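Local structure of demethylmenaquinone Methyltransferase (Thermus thermophilus, 1J3L) at residues A[3-14]-A[144-154]; A[87-98]-A[106-117]. The protein is of unknown function but belongs to the RraA-like family of compact alpha/beta proteins and assembles as a trimer. All blocks are in the same frame, centred on the assembly; numbering follows the deposited sequence.

Contact 1. Residues A[3-14]-A[144-154]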
loop_
_atom_site.group_PDB
_atom_site.type_symbol
_atom_site.label_atom_id
_atom_site.label_comp_id
_atom_site.label_asym_id
_atom_site.label_seq_id
_atom_site.Cartn_x
_atom_site.Cartn_y
_atom_site.Cartn_z
ATOM N N ALA A 3 22.735 8.054 9.192
ATOM C CA ALA A 3 22.189 7.030 10.080
ATOM C C ALA A 3 21.136 6.223 9.349
ATOM O O ALA A 3 20.533 6.691 8.381
ATOM C CB ALA A 3 21.566 7.698 11.318
ATOM N N ARG A 4 20.895 5.026 9.837
ATOM C CA ARG A 4 19.912 4.207 9.214
ATOM C C ARG A 4 19.247 3.355 10.242
ATOM O O ARG A 4 19.792 3.036 11.319
ATOM C CB ARG A 4 20.481 3.256 8.193
ATOM C CG ARG A 4 20.544 3.799 6.801
ATOM C CD ARG A 4 19.225 4.360 6.272
ATOM N NE ARG A 4 18.739 3.697 5.057
ATOM C CZ ARG A 4 19.500 3.315 4.031
ATOM N NH1 ARG A 4 20.811 3.515 4.046
ATOM N NH2 ARG A 4 18.946 2.715 2.986
ATOM N N THR A 5 18.067 2.919 9.853
ATOM C CA THR A 5 17.247 2.121 10.693
ATOM C C THR A 5 17.884 0.737 10.704
ATOM O O THR A 5 18.010 0.156 11.769
ATOM C CB THR A 5 15.803 2.178 10.112
ATOM O OG1 THR A 5 14.829 2.005 11.149
ATOM C CG2 THR A 5 15.653 1.153 9.013
ATOM N N THR A 6 18.263 0.229 9.528
ATOM C CA THR A 6 18.847 -1.091 9.396
ATOM C C THR A 6 20.160 -1.235 10.178
ATOM O O THR A 6 20.251 -2.041 11.099
ATOM C CB THR A 6 19.040 -1.445 7.895
ATOM O OG1 THR A 6 19.789 -0.414 7.242
ATOM C CG2 THR A 6 17.691 -1.573 7.215
ATOM N N ASP A 7 21.171 -0.447 9.828
ATOM C CA ASP A 7 22.460 -0.527 10.523
ATOM C C ASP A 7 22.279 -0.522 12.026
ATOM O O ASP A 7 22.740 -1.422 12.726
ATOM C CB ASP A 7 23.373 0.649 10.157
ATOM C CG ASP A 7 23.563 0.798 8.669
ATOM O OD1 ASP A 7 23.445 -0.216 7.958
ATOM O OD2 ASP A 7 23.840 1.930 8.216
ATOM N N LEU A 8 21.602 0.507 12.516
ATOM C CA LEU A 8 21.373 0.652 13.939
ATOM C C LEU A 8 20.575 -0.500 14.518
ATOM O O LEU A 8 20.651 -0.774 15.715
ATOM C CB LEU A 8 20.701 2.000 14.222
ATOM C CG LEU A 8 21.660 3.163 13.935
ATOM C CD1 LEU A 8 20.982 4.487 14.201
ATOM C CD2 LEU A 8 22.903 3.027 14.810
ATOM N N SER A 9 19.812 -1.186 13.679
ATOM C CA SER A 9 19.050 -2.326 14.172
ATOM C C SER A 9 20.037 -3.449 14.477
ATOM O O SER A 9 19.857 -4.200 15.437
ATOM C CB SER A 9 18.034 -2.803 13.137
ATOM O OG SER A 9 17.280 -3.884 13.656
ATOM N N ASP A 10 21.083 -3.559 13.658
ATOM C CA ASP A 10 22.103 -4.587 13.858
ATOM C C ASP A 10 22.877 -4.288 15.147
ATOM O O ASP A 10 23.062 -5.167 15.990
ATOM C CB ASP A 10 23.075 -4.628 12.671
ATOM C CG ASP A 10 22.367 -4.807 11.336
ATOM O OD1 ASP A 10 21.280 -5.429 11.308
ATOM O OD2 ASP A 10 22.908 -4.337 10.312
ATOM N N LEU A 11 23.309 -3.036 15.292
ATOM C CA LEU A 11 24.055 -2.595 16.471
ATOM C C LEU A 11 23.217 -2.659 17.749
ATOM O O LEU A 11 23.756 -2.876 18.832
ATOM C CB LEU A 11 24.560 -1.156 16.292
ATOM C CG LEU A 11 25.338 -0.763 15.029
ATOM C CD1 LEU A 11 25.813 0.678 15.167
ATOM C CD2 LEU A 11 26.523 -1.689 14.825
ATOM N N TYR A 12 21.903 -2.469 17.625
ATOM C CA TYR A 12 21.012 -2.503 18.789
ATOM C C TYR A 12 19.902 -3.541 18.680
ATOM O O TYR A 12 18.778 -3.221 18.296
ATOM C CB TYR A 12 20.371 -1.133 19.015
ATOM C CG TYR A 12 21.348 -0.028 19.318
ATOM C CD1 TYR A 12 22.111 0.547 18.306
ATOM C CD2 TYR A 12 21.503 0.451 20.618
ATOM C CE1 TYR A 12 23.002 1.572 18.572
ATOM C CE2 TYR A 12 22.394 1.479 20.899
ATOM C CZ TYR A 12 23.141 2.034 19.869
ATOM O OH TYR A 12 24.030 3.053 20.130
ATOM N N PRO A 13 20.201 -4.801 19.020
ATOM C CA PRO A 13 19.186 -5.856 18.942
ATOM C C PRO A 13 18.043 -5.692 19.940
ATOM O O PRO A 13 17.018 -6.363 19.829
ATOM C CB PRO A 13 19.994 -7.127 19.190
ATOM C CG PRO A 13 21.344 -6.779 18.619
ATOM C CD PRO A 13 21.551 -5.383 19.149
ATOM N N GLU A 14 18.214 -4.804 20.915
ATOM C CA GLU A 14 17.172 -4.593 21.919
ATOM C C GLU A 14 16.152 -3.571 21.425
ATOM O O GLU A 14 15.067 -3.433 21.992
ATOM C CB GLU A 14 17.776 -4.115 23.250
ATOM C CG GLU A 14 18.198 -2.656 23.259
ATOM C CD GLU A 14 19.623 -2.437 22.784
ATOM O OE1 GLU A 14 20.066 -3.129 21.838
ATOM O OE2 GLU A 14 20.294 -1.552 23.358
ATOM N N LEU A 144 13.842 6.602 14.857
ATOM C CA LEU A 144 14.535 6.753 13.597
ATOM C C LEU A 144 13.551 6.323 12.531
ATOM O O LEU A 144 12.855 5.322 12.686
ATOM C CB LEU A 144 15.780 5.864 13.571
ATOM C CG LEU A 144 17.099 6.538 13.953
ATOM C CD1 LEU A 144 18.046 5.545 14.595
ATOM C CD2 LEU A 144 17.713 7.153 12.711
ATOM N N ALA A 145 13.482 7.084 11.447
ATOM C CA ALA A 145 12.557 6.749 10.381
ATOM C C ALA A 145 13.146 6.972 9.005
ATOM O O ALA A 145 13.742 8.019 8.727
ATOM C CB ALA A 145 11.273 7.560 10.536
ATOM N N ASP A 146 12.975 5.967 8.149
ATOM C CA ASP A 146 13.443 6.034 6.772
ATOM C C ASP A 146 12.674 5.025 5.914
ATOM O O ASP A 146 11.722 4.408 6.388
ATOM C CB ASP A 146 14.960 5.780 6.692
ATOM C CG ASP A 146 15.357 4.408 7.196
ATOM O OD1 ASP A 146 14.667 3.425 6.858
ATOM O OD2 ASP A 146 16.375 4.309 7.917
ATOM N N GLU A 147 13.092 4.863 4.660
ATOM C CA GLU A 147 12.444 3.945 3.727
ATOM C C GLU A 147 12.345 2.486 4.173
ATOM O O GLU A 147 11.529 1.738 3.642
ATOM C CB GLU A 147 13.148 3.984 2.369
ATOM C CG GLU A 147 14.561 3.423 2.374
ATOM C CD GLU A 147 15.625 4.466 2.695
ATOM O OE1 GLU A 147 15.273 5.635 2.969
ATOM O OE2 GLU A 147 16.824 4.111 2.666
ATOM N N ASP A 148 13.168 2.069 5.130
ATOM C CA ASP A 148 13.116 0.688 5.589
ATOM C C ASP A 148 12.261 0.525 6.832
ATOM O O ASP A 148 12.137 -0.581 7.359
ATOM C CB ASP A 148 14.523 0.140 5.873
ATOM C CG ASP A 148 15.400 0.093 4.632
ATOM O OD1 ASP A 148 14.977 -0.509 3.622
ATOM O OD2 ASP A 148 16.517 0.654 4.675
ATOM N N GLY A 149 11.680 1.618 7.313
ATOM C CA GLY A 149 10.843 1.517 8.494
ATOM C C GLY A 149 11.203 2.417 9.662
ATOM O O GLY A 149 11.880 3.431 9.502
ATOM N N LEU A 150 10.742 2.031 10.848
ATOM C CA LEU A 150 10.970 2.808 12.062
ATOM C C LEU A 150 11.720 2.024 13.126
ATOM O O LEU A 150 11.351 0.896 13.451
ATOM C CB LEU A 150 9.634 3.247 12.662
ATOM C CG LEU A 150 8.547 3.789 11.733
ATOM C CD1 LEU A 150 7.299 4.101 12.545
ATOM C CD2 LEU A 150 9.042 5.023 11.040
ATOM N N LEU A 151 12.768 2.632 13.673
ATOM C CA LEU A 151 13.548 1.999 14.727
ATOM C C LEU A 151 13.385 2.801 16.019
ATOM O O LEU A 151 13.575 4.019 16.037
ATOM C CB LEU A 151 15.028 1.936 14.346
ATOM C CG LEU A 151 15.930 1.173 15.331
ATOM C CD1 LEU A 151 15.548 -0.300 15.347
ATOM C CD2 LEU A 151 17.386 1.327 14.936
ATOM N N LEU A 152 13.023 2.110 17.093
ATOM C CA LEU A 152 12.834 2.733 18.398
ATOM C C LEU A 152 13.909 2.247 19.366
ATOM O O LEU A 152 13.958 1.062 19.691
ATOM C CB LEU A 152 11.461 2.369 18.962
ATOM C CG LEU A 152 10.204 2.865 18.247
ATOM C CD1 LEU A 152 8.991 2.268 18.940
ATOM C CD2 LEU A 152 10.146 4.389 18.283
ATOM N N LEU A 153 14.757 3.163 19.826
ATOM C CA LEU A 153 15.838 2.839 20.755
ATOM C C LEU A 153 15.535 3.434 22.128
ATOM O O LEU A 153 15.003 4.541 22.223
ATOM C CB LEU A 153 17.161 3.396 20.220
ATOM C CG LEU A 153 17.562 2.883 18.832
ATOM C CD1 LEU A 153 18.729 3.668 18.276
ATOM C CD2 LEU A 153 17.902 1.419 18.935
ATOM N N PRO A 154 15.871 2.709 23.213
ATOM C CA PRO A 154 15.622 3.185 24.583
ATOM C C PRO A 154 16.183 4.588 24.810
ATOM O O PRO A 154 15.743 5.312 25.700
ATOM C CB PRO A 154 16.312 2.131 25.442
ATOM C CG PRO A 154 16.193 0.884 24.603
ATOM C CD PRO A 154 16.549 1.401 23.233
#

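Contact 2. Residues A[87-98]-A[106-117]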
loop_
_atom_site.group_PDB
_atom_site.type_symbol
_atom_site.label_atom_id
_atom_site.label_comp_id
_atom_site.label_asym_id
_atom_site.label_seq_id
_atom_site.Cartn_x
_atom_site.Cartn_y
_atom_site.Cartn_z
ATOM N N ALA A 87 10.851 17.474 14.438
ATOM C CA ALA A 87 11.607 16.765 13.411
ATOM C C ALA A 87 10.648 15.930 12.571
ATOM O O ALA A 87 10.882 15.699 11.383
ATOM C CB ALA A 87 12.653 15.867 14.050
ATOM N N GLY A 88 9.563 15.486 13.193
ATOM C CA GLY A 88 8.589 14.681 12.482
ATOM C C GLY A 88 7.399 14.246 13.319
ATOM O O GLY A 88 7.388 14.370 14.542
ATOM N N VAL A 89 6.393 13.722 12.630
ATOM C CA VAL A 89 5.169 13.237 13.253
ATOM C C VAL A 89 4.839 11.876 12.648
ATOM O O VAL A 89 4.895 11.696 11.424
ATOM C CB VAL A 89 3.973 14.179 12.964
ATOM C CG1 VAL A 89 2.786 13.814 13.867
ATOM C CG2 VAL A 89 4.396 15.630 13.149
ATOM N N VAL A 90 4.529 10.908 13.501
ATOM C CA VAL A 90 4.148 9.583 13.027
ATOM C C VAL A 90 2.718 9.352 13.477
ATOM O O VAL A 90 2.423 9.387 14.667
ATOM C CB VAL A 90 5.028 8.483 13.608
ATOM C CG1 VAL A 90 4.422 7.135 13.299
ATOM C CG2 VAL A 90 6.422 8.576 13.016
ATOM N N VAL A 91 1.825 9.126 12.525
ATOM C CA VAL A 91 0.428 8.929 12.864
ATOM C C VAL A 91 -0.089 7.520 12.619
ATOM O O VAL A 91 -0.132 7.052 11.477
ATOM C CB VAL A 91 -0.479 9.923 12.082
ATOM C CG1 VAL A 91 -1.935 9.748 12.483
ATOM C CG2 VAL A 91 -0.033 11.349 12.341
ATOM N N HIS A 92 -0.457 6.836 13.698
ATOM C CA HIS A 92 -1.043 5.514 13.557
ATOM C C HIS A 92 -2.500 5.886 13.364
ATOM O O HIS A 92 -3.293 5.853 14.307
ATOM C CB HIS A 92 -0.901 4.676 14.826
ATOM C CG HIS A 92 -1.426 3.285 14.669
ATOM N ND1 HIS A 92 -2.196 2.659 15.632
ATOM C CD2 HIS A 92 -1.282 2.384 13.668
ATOM C CE1 HIS A 92 -2.496 1.441 15.229
ATOM N NE2 HIS A 92 -1.952 1.245 14.038
ATOM N N GLY A 93 -2.824 6.277 12.136
ATOM C CA GLY A 93 -4.161 6.721 11.794
ATOM C C GLY A 93 -4.078 7.534 10.516
ATOM O O GLY A 93 -3.149 7.329 9.719
ATOM N N ALA A 94 -5.005 8.473 10.322
ATOM C CA ALA A 94 -5.010 9.249 9.093
ATOM C C ALA A 94 -4.721 10.738 9.225
ATOM O O ALA A 94 -4.787 11.306 10.318
ATOM C CB ALA A 94 -6.339 9.040 8.362
ATOM N N VAL A 95 -4.398 11.339 8.080
ATOM C CA VAL A 95 -4.090 12.763 7.956
ATOM C C VAL A 95 -4.855 13.300 6.731
ATOM O O VAL A 95 -5.573 12.537 6.086
ATOM C CB VAL A 95 -2.555 12.984 7.738
ATOM C CG1 VAL A 95 -1.756 12.365 8.893
ATOM C CG2 VAL A 95 -2.113 12.390 6.404
ATOM N N ARG A 96 -4.736 14.599 6.434
ATOM C CA ARG A 96 -5.384 15.169 5.246
ATOM C C ARG A 96 -4.604 16.360 4.658
ATOM O O ARG A 96 -3.651 16.840 5.262
ATOM C CB ARG A 96 -6.845 15.552 5.535
ATOM C CG ARG A 96 -7.075 16.766 6.407
ATOM C CD ARG A 96 -8.558 16.993 6.576
ATOM N NE ARG A 96 -8.849 18.323 7.105
ATOM C CZ ARG A 96 -10.017 18.937 6.960
ATOM N NH1 ARG A 96 -11.008 18.336 6.301
ATOM N NH2 ARG A 96 -10.183 20.158 7.451
ATOM N N ASP A 97 -5.019 16.830 3.482
ATOM C CA ASP A 97 -4.350 17.930 2.762
ATOM C C ASP A 97 -2.999 17.428 2.274
ATOM O O ASP A 97 -2.004 18.146 2.311
ATOM C CB ASP A 97 -4.101 19.165 3.640
ATOM C CG ASP A 97 -5.356 19.673 4.325
ATOM O OD1 ASP A 97 -6.478 19.450 3.822
ATOM O OD2 ASP A 97 -5.202 20.321 5.377
ATOM N N THR A 98 -2.969 16.188 1.820
ATOM C CA THR A 98 -1.739 15.596 1.332
ATOM C C THR A 98 -0.900 16.529 0.451
ATOM O O THR A 98 0.318 16.571 0.596
ATOM C CB THR A 98 -2.030 14.290 0.577
ATOM O OG1 THR A 98 -3.120 14.491 -0.319
ATOM C CG2 THR A 98 -2.408 13.195 1.547
ATOM N N ILE A 106 9.351 18.419 7.021
ATOM C CA ILE A 106 9.368 17.613 8.234
ATOM C C ILE A 106 8.917 16.224 7.814
ATOM O O ILE A 106 8.346 16.048 6.737
ATOM C CB ILE A 106 8.374 18.105 9.320
ATOM C CG1 ILE A 106 6.940 18.044 8.786
ATOM C CG2 ILE A 106 8.751 19.496 9.781
ATOM C CD1 ILE A 106 5.896 18.357 9.829
ATOM N N GLY A 107 9.188 15.241 8.660
ATOM C CA GLY A 107 8.765 13.891 8.362
ATOM C C GLY A 107 7.312 13.749 8.756
ATOM O O GLY A 107 6.904 14.274 9.793
ATOM N N LEU A 108 6.525 13.075 7.923
ATOM C CA LEU A 108 5.108 12.856 8.212
ATOM C C LEU A 108 4.597 11.507 7.687
ATOM O O LEU A 108 4.352 11.341 6.488
ATOM C CB LEU A 108 4.260 13.992 7.628
ATOM C CG LEU A 108 4.482 15.385 8.221
ATOM C CD1 LEU A 108 3.599 16.389 7.495
ATOM C CD2 LEU A 108 4.166 15.369 9.712
ATOM N N LEU A 109 4.435 10.553 8.598
ATOM C CA LEU A 109 3.951 9.225 8.242
ATOM C C LEU A 109 2.536 9.021 8.759
ATOM O O LEU A 109 2.165 9.516 9.827
ATOM C CB LEU A 109 4.848 8.135 8.837
ATOM C CG LEU A 109 6.349 8.246 8.585
ATOM C CD1 LEU A 109 7.090 7.031 9.191
ATOM C CD2 LEU A 109 6.581 8.342 7.088
ATOM N N ALA A 110 1.741 8.297 7.986
ATOM C CA ALA A 110 0.376 8.003 8.371
ATOM C C ALA A 110 -0.035 6.763 7.600
ATOM O O ALA A 110 0.639 6.372 6.649
ATOM C CB ALA A 110 -0.529 9.171 8.027
ATOM N N LEU A 111 -1.128 6.136 8.016
ATOM C CA LEU A 111 -1.611 4.939 7.345
ATOM C C LEU A 111 -2.345 5.330 6.072
ATOM O O LEU A 111 -2.367 4.581 5.100
ATOM C CB LEU A 111 -2.540 4.148 8.277
ATOM C CG LEU A 111 -1.872 3.574 9.533
ATOM C CD1 LEU A 111 -2.916 2.945 10.441
ATOM C CD2 LEU A 111 -0.804 2.557 9.131
ATOM N N ALA A 112 -2.928 6.525 6.081
ATOM C CA ALA A 112 -3.669 6.997 4.926
ATOM C C ALA A 112 -4.182 8.408 5.100
ATOM O O ALA A 112 -4.179 8.964 6.201
ATOM C CB ALA A 112 -4.849 6.066 4.655
ATOM N N ALA A 113 -4.602 8.991 3.984
ATOM C CA ALA A 113 -5.196 10.318 4.007
ATOM C C ALA A 113 -6.719 10.089 4.004
ATOM O O ALA A 113 -7.201 9.066 3.516
ATOM C CB ALA A 113 -4.765 11.126 2.767
ATOM N N THR A 114 -7.467 11.031 4.556
ATOM C CA THR A 114 -8.921 10.934 4.608
ATOM C C THR A 114 -9.431 12.378 4.604
ATOM O O THR A 114 -8.757 13.280 5.117
ATOM C CB THR A 114 -9.385 10.185 5.885
ATOM O OG1 THR A 114 -10.651 9.562 5.645
ATOM C CG2 THR A 114 -9.520 11.149 7.063
ATOM N N PRO A 115 -10.628 12.616 4.035
ATOM C CA PRO A 115 -11.243 13.949 3.938
ATOM C C PRO A 115 -11.789 14.645 5.180
ATOM O O PRO A 115 -11.643 15.860 5.318
ATOM C CB PRO A 115 -12.353 13.747 2.898
ATOM C CG PRO A 115 -11.900 12.551 2.111
ATOM C CD PRO A 115 -11.382 11.652 3.220
ATOM N N LYS A 116 -12.441 13.892 6.064
ATOM C CA LYS A 116 -13.041 14.481 7.262
ATOM C C LYS A 116 -12.095 14.933 8.351
ATOM O O LYS A 116 -11.139 14.240 8.693
ATOM C CB LYS A 116 -14.062 13.526 7.898
ATOM C CG LYS A 116 -15.381 13.457 7.181
ATOM C CD LYS A 116 -16.490 13.060 8.132
ATOM C CE LYS A 116 -17.847 13.297 7.493
ATOM N NZ LYS A 116 -18.968 13.041 8.436
ATOM N N LYS A 117 -12.394 16.100 8.912
ATOM C CA LYS A 117 -11.607 16.653 9.997
ATOM C C LYS A 117 -12.017 15.944 11.293
ATOM O O LYS A 117 -13.113 15.393 11.384
ATOM C CB LYS A 117 -11.860 18.157 10.106
ATOM C CG LYS A 117 -13.290 18.524 10.494
ATOM C CD LYS A 117 -13.524 20.007 10.291
ATOM C CE LYS A 117 -12.416 20.818 10.945
ATOM N NZ LYS A 117 -12.327 22.200 10.397
#

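Contact 1. Residues A[3-14]-A[144-154]
D146 meets the first turn of helix 5-11 with its carboxylate: OD2 takes the backbone N-H of T5 nearly along its own C-O axis, T5 N to D146 OD2 2.9 Å. Next to this bond R4, at the N-cap position, bends at chi2 and chi3 to carry its guanidinium in among the acids, with D146 OD2 at its edge, near the plane. R4 NH2 lies 2.6 Å from E147 OE2, yet the hydrogen bond is strongly bent and weak (N-H...O angle 116°), and the ion pairs to D146 and D148 are long. T5, L8 and, just past the helix end, Y12 rest on the hairpin formed by strands 142-146 and 149-153, whose type I turn runs from D146 to G149. The T5 hydroxyl OG1 sits 3.2 Å from L151 CB, while T5 CG2 touches D148 CB at 3.5 Å. L151 CG is anti to the backbone N (chi1 -175°), which lifts CD2 into tight contact with L8 CB, 3.5 Å. L153 CD2 lies 3.6 Å from Y12 CB and comes obliquely to the ring, whose OH bonds to S158 N. In the second shell D146 is held by its other oxygen: OD1 accepts from D148 N at 2.7 Å, an Asx turn that fixes the carboxylate facing the helix. E147 OE2 also pairs with R30, and D148 OD1 receives the backbone N-H of T98 of the second subunit.

Contact 2. Residues A[87-98]-A[106-117]
V89 and L108 stand side by side on one face of a parallel strand pair, the two strands of a beta-alpha-beta crossover whose connection carries helix 98-101. L108 CD2 is pressed to 3.5 Å from V89 CG2, and L101 of that helix and A78 of helix 75-83 close over L108. V90 and L109, on the other face, meet less tightly through CG2 and CD1. Alternating backbone bonds join strand 88-92 to strand 107-110, from G107 N to A87 O through to V91 N to L109 O at 2.7 Å. Beyond V91 the first strand carries one extra residue: H92 centres an inverse gamma turn, so L111 N bonds to G93 O, 2.9 Å, instead of reaching V91 O. Pairing then continues, shifted by one residue, in the short weakly bonded strands about 94-95 and 112-113. Packing stays dense here, with V95 CG1 at 3.5 Å from A110 CB and T98 CG2 at 3.4 Å from A113 CB. H92, partly exposed, touches L111 more lightly, H92 CD2 3.7 Å from L111 CD1. R96 and K117 form the solvent side, where polar contacts take over from leucine and valine packing. R96 runs extended from CG to NE, and K117 CB lies 3.6 Å above the plane of the R96 guanidinium, offset toward its rim. R96 NH2 makes a salt bridge to D10 of the third subunit, and K117 NZ a long, weak ion pair with the same carboxylate. At the guanidinium edge, in its plane, R96 NH1 donates to P115 O at 2.7 Å, with an N-H...O angle of 147°.

In the fold
From the N terminus, residues 3-14 contain the first helix, 5-11, and contact 1 closes the long loop of 129 residues that ends at the hairpin 144-154. Contact 2 is nested inside that loop and closes a much shorter one, seven residues holding most of helix 98-101. The two lie on opposite sides of the chain's centre, about 21 Å between centres, but share one mixed sheet. They touch where L150 of the hairpin packs its CD2 on L109 CD1, 3.4 Å, and its CD1 on V90. Across the trimer they meet again: helix 5-11 and the hairpin turn abut R96 to T98 and P115 to K117 of the second subunit.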